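Side-chain contacts in AvrRxo1-ORF2 (PDB 4Z8T), which binds the type III effector AvrRxo1-ORF1, which carries a polynucleotide kinase domain, and probably serves as its chaperone: residues G39-R42 against E46-E49; D68-M73 against T93-S98; R72-E77 against M82-F87. All blocks are in the same frame, centred on the assembly; numbering follows the deposited sequence.

After the long helix 6-38, the chain leaves through a Schellman motif at Gly39 and meets contact 1 (39-42 with 46-49), which closes the short connection into helix 45-51. Contact 1 is complete before contacts 2 and 3 open, both from helix 63-77 and sharing Arg72 and Met73. Contact 3 (72-77 with 82-87) closes the brief loop before helix 84-94; contact 2 (68-73 with 93-98) overlaps it at its start, and its far segment reaches beyond to the end of that helix and the C terminus. The three meet in space: Glu41 of contact 1 bonds Tyr74 and Met82 of contact 3, and Leu48 packs on Tyr70 of contact 2, bringing the shorter helices together.

Contact 1 of 3, residues G39-R42 against E46-E49; sequences GKER and EELE
Glu41 OE1 accepts a hydrogen bond from Leu84 N, the first residue of helix 84-94, while its partner oxygen OE2 faces the carboxylate of Glu47. This is the connection between two helices. Helix 6-38 ends in a Schellman motif at Gly39, and residues 40-42 then run extended, with polyproline-like backbone angles, toward helix 45-51, where Glu47 sits. The backbone of Glu41 is held too, its N bonded to Met82 O and its O to Tyr74 OH.

Both acidic side chains are fully drawn out. Glu41 has CG anti to its amide nitrogen (chi1 180°) and Glu47 does likewise (chi1 179°); coming from opposite directions, they present their carboxylates to each other, with the planes turned 31° apart. Glu41 OE2 comes 3.1 Å from Glu47 OE1 and 3.3 Å from Glu47 OE2. With both acids ionised these oxygens are all acceptors, and the close approach would then probably raise the proton affinity of one of the two. On the Glu41 side, the start of helix 84-94 would be expected to offset part of the negative charge. Glu47 also touches a crystal neighbour, which may contribute to its position, while its backbone N donates to Asp44 OD1 just ahead of it in the chain. Beside the pair, Leu84 packs against Glu47, its CD1 methyl lying next to Glu47 OE1.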
ATOM      1  N   GLY B  39      11.709  11.132  21.098  1.00 34.18           N
ATOM      2  CA  GLY B  39      11.633  12.295  21.966  1.00 35.43           C
ATOM      3  C   GLY B  39      10.787  13.439  21.439  1.00 41.13           C
ATOM      4  O   GLY B  39      10.969  14.591  21.839  1.00 38.70           O
ATOM      5  N   LYS B  40       9.853  13.125  20.545  1.00 34.41           N
ATOM      6  CA  LYS B  40       8.956  14.129  19.982  1.00 36.74           C
ATOM      7  C   LYS B  40       8.132  14.774  21.096  1.00 33.56           C
ATOM      8  O   LYS B  40       7.669  14.087  22.006  1.00 35.28           O
ATOM      9  CB  LYS B  40       8.045  13.463  18.942  1.00 33.17           C
ATOM     10  CG  LYS B  40       6.976  14.351  18.306  1.00 34.59           C
ATOM     11  CD  LYS B  40       6.449  13.664  17.047  1.00 33.03           C
ATOM     12  CE  LYS B  40       5.253  14.383  16.464  1.00 31.99           C
ATOM     13  NZ  LYS B  40       5.326  14.364  14.976  1.00 32.93           N
ATOM     14  N   GLU B  41       7.970  16.095  21.040  1.00 37.88           N
ATOM     15  CA  GLU B  41       7.209  16.820  22.055  1.00 38.18           C
ATOM     16  C   GLU B  41       5.787  16.280  22.184  1.00 39.72           C
ATOM     17  O   GLU B  41       5.112  16.019  21.183  1.00 37.92           O
ATOM     18  CB  GLU B  41       7.192  18.323  21.744  1.00 39.22           C
ATOM     19  CG  GLU B  41       6.423  19.171  22.744  1.00 42.07           C
ATOM     20  CD  GLU B  41       6.498  20.655  22.427  1.00 44.36           C
ATOM     21  OE1 GLU B  41       7.251  21.037  21.504  1.00 45.75           O
ATOM     22  OE2 GLU B  41       5.803  21.442  23.108  1.00 50.24           O
ATOM     23  N   ARG B  42       5.344  16.085  23.420  1.00 34.23           N
ATOM     24  CA  ARG B  42       4.006  15.577  23.689  1.00 37.10           C
ATOM     25  C   ARG B  42       2.941  16.531  23.156  1.00 41.26           C
ATOM     26  O   ARG B  42       3.038  17.743  23.357  1.00 39.57           O
ATOM     27  CB  ARG B  42       3.809  15.404  25.189  1.00 40.93           C
ATOM     28  CG  ARG B  42       2.462  14.834  25.549  1.00 43.90           C
ATOM     29  CD  ARG B  42       2.585  13.375  25.930  1.00 50.94           C
ATOM     30  NE  ARG B  42       3.445  13.210  27.099  1.00 54.45           N
ATOM     31  CZ  ARG B  42       3.502  12.108  27.840  1.00 57.02           C
ATOM     32  NH1 ARG B  42       2.743  11.061  27.541  1.00 56.40           N
ATOM     33  NH2 ARG B  42       4.318  12.055  28.886  1.00 56.38           N
ATOM     34  N   GLU B  46      -3.756  22.976  23.870  1.00 52.56           N
ATOM     35  CA  GLU B  46      -3.819  24.314  24.440  1.00 52.08           C
ATOM     36  C   GLU B  46      -2.564  25.135  24.146  1.00 51.89           C
ATOM     37  O   GLU B  46      -2.661  26.312  23.799  1.00 54.73           O
ATOM     38  CB  GLU B  46      -4.096  24.240  25.943  1.00 58.04           C
ATOM     39  CG  GLU B  46      -5.386  23.505  26.281  1.00 57.64           C
ATOM     40  CD  GLU B  46      -5.688  23.492  27.767  1.00 64.44           C
ATOM     41  OE1 GLU B  46      -4.863  24.013  28.552  1.00 63.70           O
ATOM     42  OE2 GLU B  46      -6.753  22.959  28.150  1.00 66.03           O
ATOM     43  N   GLU B  47      -1.391  24.521  24.277  1.00 48.69           N
ATOM     44  CA  GLU B  47      -0.158  25.208  23.907  1.00 51.12           C
ATOM     45  C   GLU B  47      -0.166  25.484  22.412  1.00 52.00           C
ATOM     46  O   GLU B  47       0.312  26.530  21.965  1.00 51.35           O
ATOM     47  CB  GLU B  47       1.089  24.393  24.263  1.00 51.75           C
ATOM     48  CG  GLU B  47       2.391  25.093  23.866  1.00 53.72           C
ATOM     49  CD  GLU B  47       3.590  24.159  23.812  1.00 53.74           C
ATOM     50  OE1 GLU B  47       3.515  23.050  24.384  1.00 54.91           O
ATOM     51  OE2 GLU B  47       4.612  24.537  23.193  1.00 54.42           O
ATOM     52  N   LEU B  48      -0.701  24.533  21.647  1.00 50.02           N
ATOM     53  CA  LEU B  48      -0.849  24.713  20.208  1.00 50.50           C
ATOM     54  C   LEU B  48      -1.723  25.931  19.933  1.00 49.64           C
ATOM     55  O   LEU B  48      -1.344  26.809  19.158  1.00 50.80           O
ATOM     56  CB  LEU B  48      -1.457  23.467  19.552  1.00 47.72           C
ATOM     57  CG  LEU B  48      -1.564  23.533  18.024  1.00 48.24           C
ATOM     58  CD1 LEU B  48      -0.198  23.755  17.404  1.00 42.56           C
ATOM     59  CD2 LEU B  48      -2.206  22.278  17.459  1.00 44.32           C
ATOM     60  N   GLU B  49      -2.874  25.992  20.597  1.00 49.73           N
ATOM     61  CA  GLU B  49      -3.847  27.064  20.378  1.00 52.15           C
ATOM     62  C   GLU B  49      -3.362  28.451  20.812  1.00 54.28           C
ATOM     63  O   GLU B  49      -4.068  29.443  20.629  1.00 55.98           O
ATOM     64  CB  GLU B  49      -5.184  26.713  21.045  1.00 54.11           C
ATOM     65  CG  GLU B  49      -5.989  25.684  20.259  1.00 52.22           C
ATOM     66  CD  GLU B  49      -7.161  25.116  21.033  1.00 56.30           C
ATOM     67  OE1 GLU B  49      -7.228  25.325  22.262  1.00 57.00           O
ATOM     68  OE2 GLU B  49      -8.016  24.448  20.409  1.00 58.00           O
TER

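Contact 2 of 3, residues D68-M73 against T93-S98; sequences DIYERM and TLFSWS
Met73 reaches Leu94 by running out straight and then folding: CG stands anti to the backbone N (chi1 179°), SE continues the line, and a bend at chi3 (-59°) turns the terminal methyl. Leu94 answers with CG beside its own backbone N (chi1 -66°), and the two side chains meet tip to tip. Leu94 CD1 is 3.6 Å from SE of Met73, a selenomethionine in this crystal, and 3.9 Å from its CE.

The contact joins helix 63-77 to the C-terminal end of helix 84-94, two helices linked by a short loop within this mostly helical protein. Phe95 is the first residue to leave helical geometry, and Ser96 N still bonds back to Thr93 O at 3.0 Å. Here the second pair forms. Tyr70 and Phe95 come from opposite directions and approach edge to edge as modelled, with Tyr70 CZ 4.1 Å from Phe95 CE2, though the tyrosine hydroxyl is too close to Phe95 for its placement to be trusted. One face of the Tyr70 ring is covered from within its own helix by Ile69 CG2, 4.0 Å above the centre. Val91 and Phe87 of helix 84-94 also pack on Tyr70.

Next to this pairing lies the interface with the AvrRxo1-ORF1 chain. Arg162 of that chain packs on Ile69 and Met73, while the terminal Ser98 bonds its Asp105 and Arg159. No hydrogen bond crosses between 68-73 and 93-98. The sound part of the contact is the apolar meeting of Met73 and Leu94, which sets little direction and would probably tolerate small shifts of the end of helix 84-94.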
ATOM      1  N   ASP B  68      -8.833  15.627  18.238  1.00 43.08           N
ATOM      2  CA  ASP B  68      -8.611  14.440  17.418  1.00 44.18           C
ATOM      3  C   ASP B  68      -8.053  14.760  16.026  1.00 40.22           C
ATOM      4  O   ASP B  68      -7.253  13.993  15.491  1.00 37.05           O
ATOM      5  CB  ASP B  68      -9.888  13.591  17.327  1.00 45.63           C
ATOM      6  CG  ASP B  68     -10.241  12.910  18.652  1.00 53.36           C
ATOM      7  OD1 ASP B  68     -10.037  13.527  19.726  1.00 53.81           O
ATOM      8  OD2 ASP B  68     -10.719  11.754  18.621  1.00 55.82           O
ATOM      9  N   ILE B  69      -8.460  15.887  15.446  1.00 39.17           N
ATOM     10  CA  ILE B  69      -7.917  16.306  14.156  1.00 32.82           C
ATOM     11  C   ILE B  69      -6.427  16.641  14.256  1.00 32.07           C
ATOM     12  O   ILE B  69      -5.613  16.150  13.464  1.00 27.99           O
ATOM     13  CB  ILE B  69      -8.681  17.529  13.582  1.00 34.11           C
ATOM     14  CG1 ILE B  69     -10.069  17.116  13.084  1.00 37.05           C
ATOM     15  CG2 ILE B  69      -7.909  18.161  12.443  1.00 31.63           C
ATOM     16  CD1 ILE B  69     -10.994  18.291  12.835  1.00 37.09           C
ATOM     17  N   TYR B  70      -6.060  17.475  15.225  1.00 31.23           N
ATOM     18  CA  TYR B  70      -4.697  17.982  15.277  1.00 29.26           C
ATOM     19  C   TYR B  70      -3.710  17.046  15.948  1.00 25.82           C
ATOM     20  O   TYR B  70      -2.549  17.001  15.557  1.00 26.76           O
ATOM     21  CB  TYR B  70      -4.635  19.396  15.869  1.00 32.62           C
ATOM     22  CG  TYR B  70      -5.237  20.394  14.922  1.00 35.93           C
ATOM     23  CD1 TYR B  70      -4.559  20.777  13.770  1.00 36.82           C
ATOM     24  CD2 TYR B  70      -6.496  20.913  15.150  1.00 41.31           C
ATOM     25  CE1 TYR B  70      -5.118  21.668  12.881  1.00 39.71           C
ATOM     26  CE2 TYR B  70      -7.059  21.806  14.271  1.00 42.40           C
ATOM     27  CZ  TYR B  70      -6.367  22.178  13.142  1.00 44.58           C
ATOM     28  OH  TYR B  70      -6.936  23.064  12.270  1.00 50.04           O
ATOM     29  N   GLU B  71      -4.165  16.300  16.945  1.00 29.23           N
ATOM     30  CA  GLU B  71      -3.284  15.325  17.580  1.00 33.64           C
ATOM     31  C   GLU B  71      -2.893  14.280  16.544  1.00 29.20           C
ATOM     32  O   GLU B  71      -1.713  13.959  16.381  1.00 26.41           O
ATOM     33  CB  GLU B  71      -3.957  14.658  18.787  1.00 36.51           C
ATOM     34  CG  GLU B  71      -3.514  13.209  19.004  1.00 37.44           C
ATOM     35  CD  GLU B  71      -3.372  12.834  20.462  1.00 45.10           C
ATOM     36  OE1 GLU B  71      -3.388  13.747  21.320  1.00 47.76           O
ATOM     37  OE2 GLU B  71      -3.229  11.622  20.748  1.00 42.34           O
ATOM     38  N   ARG B  72      -3.887  13.770  15.829  1.00 29.08           N
ATOM     39  CA  ARG B  72      -3.637  12.754  14.813  1.00 27.24           C
ATOM     40  C   ARG B  72      -2.758  13.292  13.685  1.00 25.11           C
ATOM     41  O   ARG B  72      -1.824  12.626  13.251  1.00 25.11           O
ATOM     42  CB  ARG B  72      -4.956  12.210  14.266  1.00 27.51           C
ATOM     43  CG  ARG B  72      -4.791  11.285  13.088  1.00 30.23           C
ATOM     44  CD  ARG B  72      -6.116  10.673  12.675  1.00 31.59           C
ATOM     45  NE  ARG B  72      -6.604   9.758  13.697  1.00 38.62           N
ATOM     46  CZ  ARG B  72      -6.143   8.519  13.857  1.00 33.99           C
ATOM     47  NH1 ARG B  72      -6.643   7.757  14.815  1.00 36.01           N
ATOM     48  NH2 ARG B  72      -5.184   8.044  13.058  1.00 31.96           N
HETATM   49  N   MSE B  73      -3.042  14.502  13.216  1.00 23.63           N
HETATM   50  CA  MSE B  73      -2.200  15.099  12.182  1.00 20.56           C
HETATM   51  C   MSE B  73      -0.752  15.221  12.653  1.00 22.98           C
HETATM   52  O   MSE B  73       0.184  14.863  11.948  1.00 19.55           O
HETATM   53  CB  MSE B  73      -2.745  16.469  11.758  1.00 21.62           C
HETATM   54  CG  MSE B  73      -1.905  17.138  10.706  1.00 21.67           C
HETATM   55 SE   MSE B  73      -2.618  18.914  10.324  1.00 30.62          SE
HETATM   56  CE  MSE B  73      -4.372  18.363   9.781  1.00 25.15           C
ATOM     57  N   THR B  93       0.047  27.377   7.597  1.00 31.32           N
ATOM     58  CA  THR B  93       0.113  27.158   6.151  1.00 30.56           C
ATOM     59  C   THR B  93      -1.205  26.561   5.655  1.00 28.44           C
ATOM     60  O   THR B  93      -1.754  26.998   4.635  1.00 26.24           O
ATOM     61  CB  THR B  93       1.286  26.220   5.775  1.00 30.55           C
ATOM     62  OG1 THR B  93       2.538  26.850   6.089  1.00 34.37           O
ATOM     63  CG2 THR B  93       1.268  25.883   4.296  1.00 29.37           C
ATOM     64  N   LEU B  94      -1.726  25.578   6.387  1.00 25.48           N
ATOM     65  CA  LEU B  94      -2.967  24.919   5.995  1.00 25.78           C
ATOM     66  C   LEU B  94      -4.151  25.869   5.908  1.00 27.28           C
ATOM     67  O   LEU B  94      -5.012  25.715   5.046  1.00 27.44           O
ATOM     68  CB  LEU B  94      -3.310  23.771   6.940  1.00 27.51           C
ATOM     69  CG  LEU B  94      -2.371  22.571   6.937  1.00 27.23           C
ATOM     70  CD1 LEU B  94      -2.951  21.485   7.824  1.00 25.49           C
ATOM     71  CD2 LEU B  94      -2.171  22.049   5.531  1.00 22.65           C
ATOM     72  N   PHE B  95      -4.205  26.845   6.805  1.00 29.32           N
ATOM     73  CA  PHE B  95      -5.320  27.786   6.777  1.00 30.64           C
ATOM     74  C   PHE B  95      -5.017  29.054   6.003  1.00 28.08           C
ATOM     75  O   PHE B  95      -5.775  30.015   6.051  1.00 31.37           O
ATOM     76  CB  PHE B  95      -5.835  28.060   8.187  1.00 36.51           C
ATOM     77  CG  PHE B  95      -6.565  26.897   8.769  1.00 38.72           C
ATOM     78  CD1 PHE B  95      -7.894  26.673   8.449  1.00 42.67           C
ATOM     79  CD2 PHE B  95      -5.910  25.994   9.588  1.00 40.57           C
ATOM     80  CE1 PHE B  95      -8.572  25.586   8.964  1.00 44.65           C
ATOM     81  CE2 PHE B  95      -6.577  24.909  10.101  1.00 44.29           C
ATOM     82  CZ  PHE B  95      -7.914  24.702   9.794  1.00 46.44           C
ATOM     83  N   SER B  96      -3.914  29.034   5.267  1.00 29.45           N
ATOM     84  CA  SER B  96      -3.632  30.090   4.316  1.00 26.01           C
ATOM     85  C   SER B  96      -4.151  29.716   2.939  1.00 26.92           C
ATOM     86  O   SER B  96      -4.022  30.496   2.004  1.00 26.08           O
ATOM     87  CB  SER B  96      -2.132  30.367   4.248  1.00 29.25           C
ATOM     88  OG  SER B  96      -1.682  30.938   5.460  1.00 34.48           O
ATOM     89  N   TRP B  97      -4.738  28.522   2.826  1.00 26.31           N
ATOM     90  CA  TRP B  97      -5.181  27.987   1.541  1.00 25.19           C
ATOM     91  C   TRP B  97      -6.534  27.315   1.669  1.00 24.98           C
ATOM     92  O   TRP B  97      -6.917  26.901   2.763  1.00 27.62           O
ATOM     93  CB  TRP B  97      -4.152  26.976   1.024  1.00 23.27           C
ATOM     94  CG  TRP B  97      -2.851  27.623   0.746  1.00 23.09           C
ATOM     95  CD1 TRP B  97      -1.824  27.816   1.625  1.00 22.87           C
ATOM     96  CD2 TRP B  97      -2.445  28.216  -0.486  1.00 22.65           C
ATOM     97  NE1 TRP B  97      -0.795  28.482   1.006  1.00 25.38           N
ATOM     98  CE2 TRP B  97      -1.154  28.739  -0.294  1.00 22.43           C
ATOM     99  CE3 TRP B  97      -3.047  28.344  -1.741  1.00 23.54           C
ATOM    100  CZ2 TRP B  97      -0.455  29.384  -1.310  1.00 26.07           C
ATOM    101  CZ3 TRP B  97      -2.353  28.974  -2.748  1.00 23.90           C
ATOM    102  CH2 TRP B  97      -1.072  29.486  -2.530  1.00 20.89           C
ATOM    103  N   SER B  98      -7.270  27.223   0.562  1.00 25.21           N
ATOM    104  CA  SER B  98      -8.524  26.477   0.564  1.00 28.04           C
ATOM    105  C   SER B  98      -8.227  24.981   0.570  1.00 29.60           C
ATOM    106  O   SER B  98      -7.069  24.576   0.420  1.00 27.21           O
ATOM    107  CB  SER B  98      -9.386  26.837  -0.648  1.00 29.06           C
ATOM    108  OG  SER B  98      -8.800  26.358  -1.856  1.00 31.26           O
TER

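Contact 3 of 3, residues R72-E77 against M82-F87; sequences RMYYVE and MTLKEF
Tyr74 spreads one face of its ring beneath a methyl of Leu84: CD2 sits over that face, 4.0 Å from the ring centroid, in a CH-pi contact. The same ring turns its edge toward the face of Phe87, giving a T-shaped pair with centroids 5.2 Å apart and planes at 66°. The backbone sets Tyr74 CB over the face of the Phe87 ring, 4.0 Å from the centroid; with CG anti to the backbone N (chi1 178°), the tyrosine ring swings out and its CD1 also meets that face. From another direction Met73 SE approaches Phe87 CZ at 3.7 Å, an oblique Met-aromatic contact.

These groups fill the corner where helix 63-77, which contains a wider pi-type turn at 73-77, is followed by a short loop and helix 84-94. Leu48 of helix 45-51 packs on Phe87 as well, making this a meeting point of three helices. The polar partner of the Tyr74 hydroxyl is Glu41 O, not the nearby Met82 O, and Lys40 adds a cation-pi contact to the ring.

Thr83 is the N-cap of helix 84-94. Its OG1 accepts a weak bond from Glu86 N, and it donates another weak one to Glu86 OE1. That same carboxylate oxygen takes Met82 N at 3.1 Å with a moderately bent N-H...O angle of 151°, the donor standing well above the carboxylate plane. Beside the cap, Thr83 O lies near the Tyr74 edge, 3.9 Å from CE1 of that ring.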
ATOM      1  N   ARG B  72      -3.887  13.770  15.829  1.00 29.08           N
ATOM      2  CA  ARG B  72      -3.637  12.754  14.813  1.00 27.24           C
ATOM      3  C   ARG B  72      -2.758  13.292  13.685  1.00 25.11           C
ATOM      4  O   ARG B  72      -1.824  12.626  13.251  1.00 25.11           O
ATOM      5  CB  ARG B  72      -4.956  12.210  14.266  1.00 27.51           C
ATOM      6  CG  ARG B  72      -4.791  11.285  13.088  1.00 30.23           C
ATOM      7  CD  ARG B  72      -6.116  10.673  12.675  1.00 31.59           C
ATOM      8  NE  ARG B  72      -6.604   9.758  13.697  1.00 38.62           N
ATOM      9  CZ  ARG B  72      -6.143   8.519  13.857  1.00 33.99           C
ATOM     10  NH1 ARG B  72      -6.643   7.757  14.815  1.00 36.01           N
ATOM     11  NH2 ARG B  72      -5.184   8.044  13.058  1.00 31.96           N
HETATM   12  N   MSE B  73      -3.042  14.502  13.216  1.00 23.63           N
HETATM   13  CA  MSE B  73      -2.200  15.099  12.182  1.00 20.56           C
HETATM   14  C   MSE B  73      -0.752  15.221  12.653  1.00 22.98           C
HETATM   15  O   MSE B  73       0.184  14.863  11.948  1.00 19.55           O
HETATM   16  CB  MSE B  73      -2.745  16.469  11.758  1.00 21.62           C
HETATM   17  CG  MSE B  73      -1.905  17.138  10.706  1.00 21.67           C
HETATM   18 SE   MSE B  73      -2.618  18.914  10.324  1.00 30.62          SE
HETATM   19  CE  MSE B  73      -4.372  18.363   9.781  1.00 25.15           C
ATOM     20  N   TYR B  74      -0.578  15.698  13.880  1.00 22.86           N
ATOM     21  CA  TYR B  74       0.744  15.903  14.447  1.00 24.08           C
ATOM     22  C   TYR B  74       1.556  14.606  14.455  1.00 21.51           C
ATOM     23  O   TYR B  74       2.705  14.575  14.012  1.00 22.58           O
ATOM     24  CB  TYR B  74       0.567  16.434  15.871  1.00 23.02           C
ATOM     25  CG  TYR B  74       1.838  16.676  16.662  1.00 27.97           C
ATOM     26  CD1 TYR B  74       2.753  17.639  16.271  1.00 26.61           C
ATOM     27  CD2 TYR B  74       2.096  15.955  17.819  1.00 29.97           C
ATOM     28  CE1 TYR B  74       3.902  17.874  17.009  1.00 32.80           C
ATOM     29  CE2 TYR B  74       3.237  16.184  18.561  1.00 31.42           C
ATOM     30  CZ  TYR B  74       4.134  17.140  18.151  1.00 34.19           C
ATOM     31  OH  TYR B  74       5.273  17.369  18.885  1.00 37.11           O
ATOM     32  N   TYR B  75       0.939  13.536  14.936  1.00 25.13           N
ATOM     33  CA  TYR B  75       1.652  12.276  15.114  1.00 23.15           C
ATOM     34  C   TYR B  75       1.730  11.430  13.852  1.00 21.95           C
ATOM     35  O   TYR B  75       2.767  10.837  13.581  1.00 21.40           O
ATOM     36  CB  TYR B  75       1.023  11.448  16.226  1.00 23.23           C
ATOM     37  CG  TYR B  75       1.381  11.952  17.608  1.00 23.48           C
ATOM     38  CD1 TYR B  75       2.707  12.019  18.012  1.00 28.64           C
ATOM     39  CD2 TYR B  75       0.397  12.350  18.497  1.00 30.65           C
ATOM     40  CE1 TYR B  75       3.044  12.478  19.279  1.00 29.76           C
ATOM     41  CE2 TYR B  75       0.723  12.811  19.772  1.00 30.14           C
ATOM     42  CZ  TYR B  75       2.051  12.869  20.146  1.00 30.58           C
ATOM     43  OH  TYR B  75       2.400  13.326  21.398  1.00 33.17           O
ATOM     44  N   VAL B  76       0.633  11.363  13.103  1.00 19.98           N
ATOM     45  CA  VAL B  76       0.559  10.441  11.967  1.00 20.71           C
ATOM     46  C   VAL B  76       1.065  11.065  10.677  1.00 22.93           C
ATOM     47  O   VAL B  76       1.809  10.435   9.924  1.00 21.91           O
ATOM     48  CB  VAL B  76      -0.862   9.918  11.767  1.00 21.08           C
ATOM     49  CG1 VAL B  76      -0.923   8.975  10.578  1.00 21.76           C
ATOM     50  CG2 VAL B  76      -1.323   9.195  13.010  1.00 23.66           C
ATOM     51  N   GLU B  77       0.683  12.310  10.422  1.00 18.97           N
ATOM     52  CA  GLU B  77       1.047  12.937   9.152  1.00 20.43           C
ATOM     53  C   GLU B  77       2.396  13.629   9.155  1.00 24.22           C
ATOM     54  O   GLU B  77       3.011  13.786   8.106  1.00 23.03           O
ATOM     55  CB  GLU B  77      -0.022  13.936   8.732  1.00 20.37           C
ATOM     56  CG  GLU B  77      -1.335  13.327   8.352  1.00 20.81           C
ATOM     57  CD  GLU B  77      -2.289  14.387   7.851  1.00 22.63           C
ATOM     58  OE1 GLU B  77      -3.393  14.523   8.426  1.00 23.27           O
ATOM     59  OE2 GLU B  77      -1.921  15.101   6.886  1.00 22.70           O
HETATM   60  N   MSE B  82       9.171  17.581  15.375  1.00 41.42           N
HETATM   61  CA  MSE B  82       9.483  17.235  16.763  1.00 42.48           C
HETATM   62  C   MSE B  82       8.784  18.111  17.804  1.00 41.62           C
HETATM   63  O   MSE B  82       8.627  17.710  18.966  1.00 41.32           O
HETATM   64  CB  MSE B  82      10.998  17.281  16.982  1.00 44.66           C
HETATM   65  CG  MSE B  82      11.775  16.266  16.170  1.00 43.33           C
HETATM   66 SE   MSE B  82      11.413  14.453  16.764  1.00 51.32          SE
HETATM   67  CE  MSE B  82      10.549  13.790  15.150  1.00 40.10           C
ATOM     68  N   THR B  83       8.352  19.297  17.382  1.00 42.63           N
ATOM     69  CA  THR B  83       7.836  20.303  18.305  1.00 41.59           C
ATOM     70  C   THR B  83       6.507  20.911  17.860  1.00 42.59           C
ATOM     71  O   THR B  83       6.212  20.965  16.665  1.00 41.20           O
ATOM     72  CB  THR B  83       8.862  21.435  18.489  1.00 45.30           C
ATOM     73  OG1 THR B  83       9.231  21.959  17.207  1.00 46.04           O
ATOM     74  CG2 THR B  83      10.108  20.909  19.180  1.00 46.13           C
ATOM     75  N   LEU B  84       5.719  21.377  18.828  1.00 41.82           N
ATOM     76  CA  LEU B  84       4.439  22.020  18.543  1.00 42.32           C
ATOM     77  C   LEU B  84       4.628  23.384  17.892  1.00 45.36           C
ATOM     78  O   LEU B  84       3.730  23.886  17.211  1.00 43.20           O
ATOM     79  CB  LEU B  84       3.612  22.163  19.819  1.00 44.85           C
ATOM     80  CG  LEU B  84       3.094  20.877  20.464  1.00 44.24           C
ATOM     81  CD1 LEU B  84       2.390  21.195  21.761  1.00 45.58           C
ATOM     82  CD2 LEU B  84       2.144  20.159  19.538  1.00 40.09           C
ATOM     83  N   LYS B  85       5.798  23.980  18.104  1.00 46.84           N
ATOM     84  CA  LYS B  85       6.121  25.275  17.518  1.00 46.23           C
ATOM     85  C   LYS B  85       6.345  25.103  16.024  1.00 46.67           C
ATOM     86  O   LYS B  85       6.004  25.970  15.217  1.00 47.17           O
ATOM     87  CB  LYS B  85       7.375  25.847  18.183  1.00 48.75           C
ATOM     88  CG  LYS B  85       7.669  27.302  17.856  1.00 51.55           C
ATOM     89  CD  LYS B  85       8.743  27.437  16.788  1.00 53.70           C
ATOM     90  CE  LYS B  85       9.376  28.822  16.832  1.00 56.95           C
ATOM     91  NZ  LYS B  85       9.971  29.098  18.172  1.00 60.73           N
ATOM     92  N   GLU B  86       6.920  23.961  15.671  1.00 44.32           N
ATOM     93  CA  GLU B  86       7.154  23.583  14.287  1.00 44.61           C
ATOM     94  C   GLU B  86       5.810  23.314  13.624  1.00 40.61           C
ATOM     95  O   GLU B  86       5.513  23.829  12.544  1.00 41.18           O
ATOM     96  CB  GLU B  86       7.989  22.306  14.287  1.00 45.48           C
ATOM     97  CG  GLU B  86       8.774  21.996  13.031  1.00 47.80           C
ATOM     98  CD  GLU B  86       9.833  20.934  13.293  1.00 49.17           C
ATOM     99  OE1 GLU B  86       9.888  20.417  14.433  1.00 48.25           O
ATOM    100  OE2 GLU B  86      10.616  20.622  12.374  1.00 56.53           O
ATOM    101  N   PHE B  87       5.007  22.498  14.300  1.00 36.55           N
ATOM    102  CA  PHE B  87       3.695  22.093  13.816  1.00 37.43           C
ATOM    103  C   PHE B  87       2.806  23.309  13.607  1.00 37.98           C
ATOM    104  O   PHE B  87       1.993  23.339  12.686  1.00 36.03           O
ATOM    105  CB  PHE B  87       3.053  21.125  14.809  1.00 35.52           C
ATOM    106  CG  PHE B  87       1.767  20.514  14.326  1.00 29.60           C
ATOM    107  CD1 PHE B  87       1.729  19.781  13.152  1.00 31.97           C
ATOM    108  CD2 PHE B  87       0.604  20.655  15.057  1.00 29.50           C
ATOM    109  CE1 PHE B  87       0.551  19.216  12.718  1.00 25.63           C
ATOM    110  CE2 PHE B  87      -0.578  20.091  14.631  1.00 32.44           C
ATOM    111  CZ  PHE B  87      -0.605  19.367  13.455  1.00 26.16           C
TER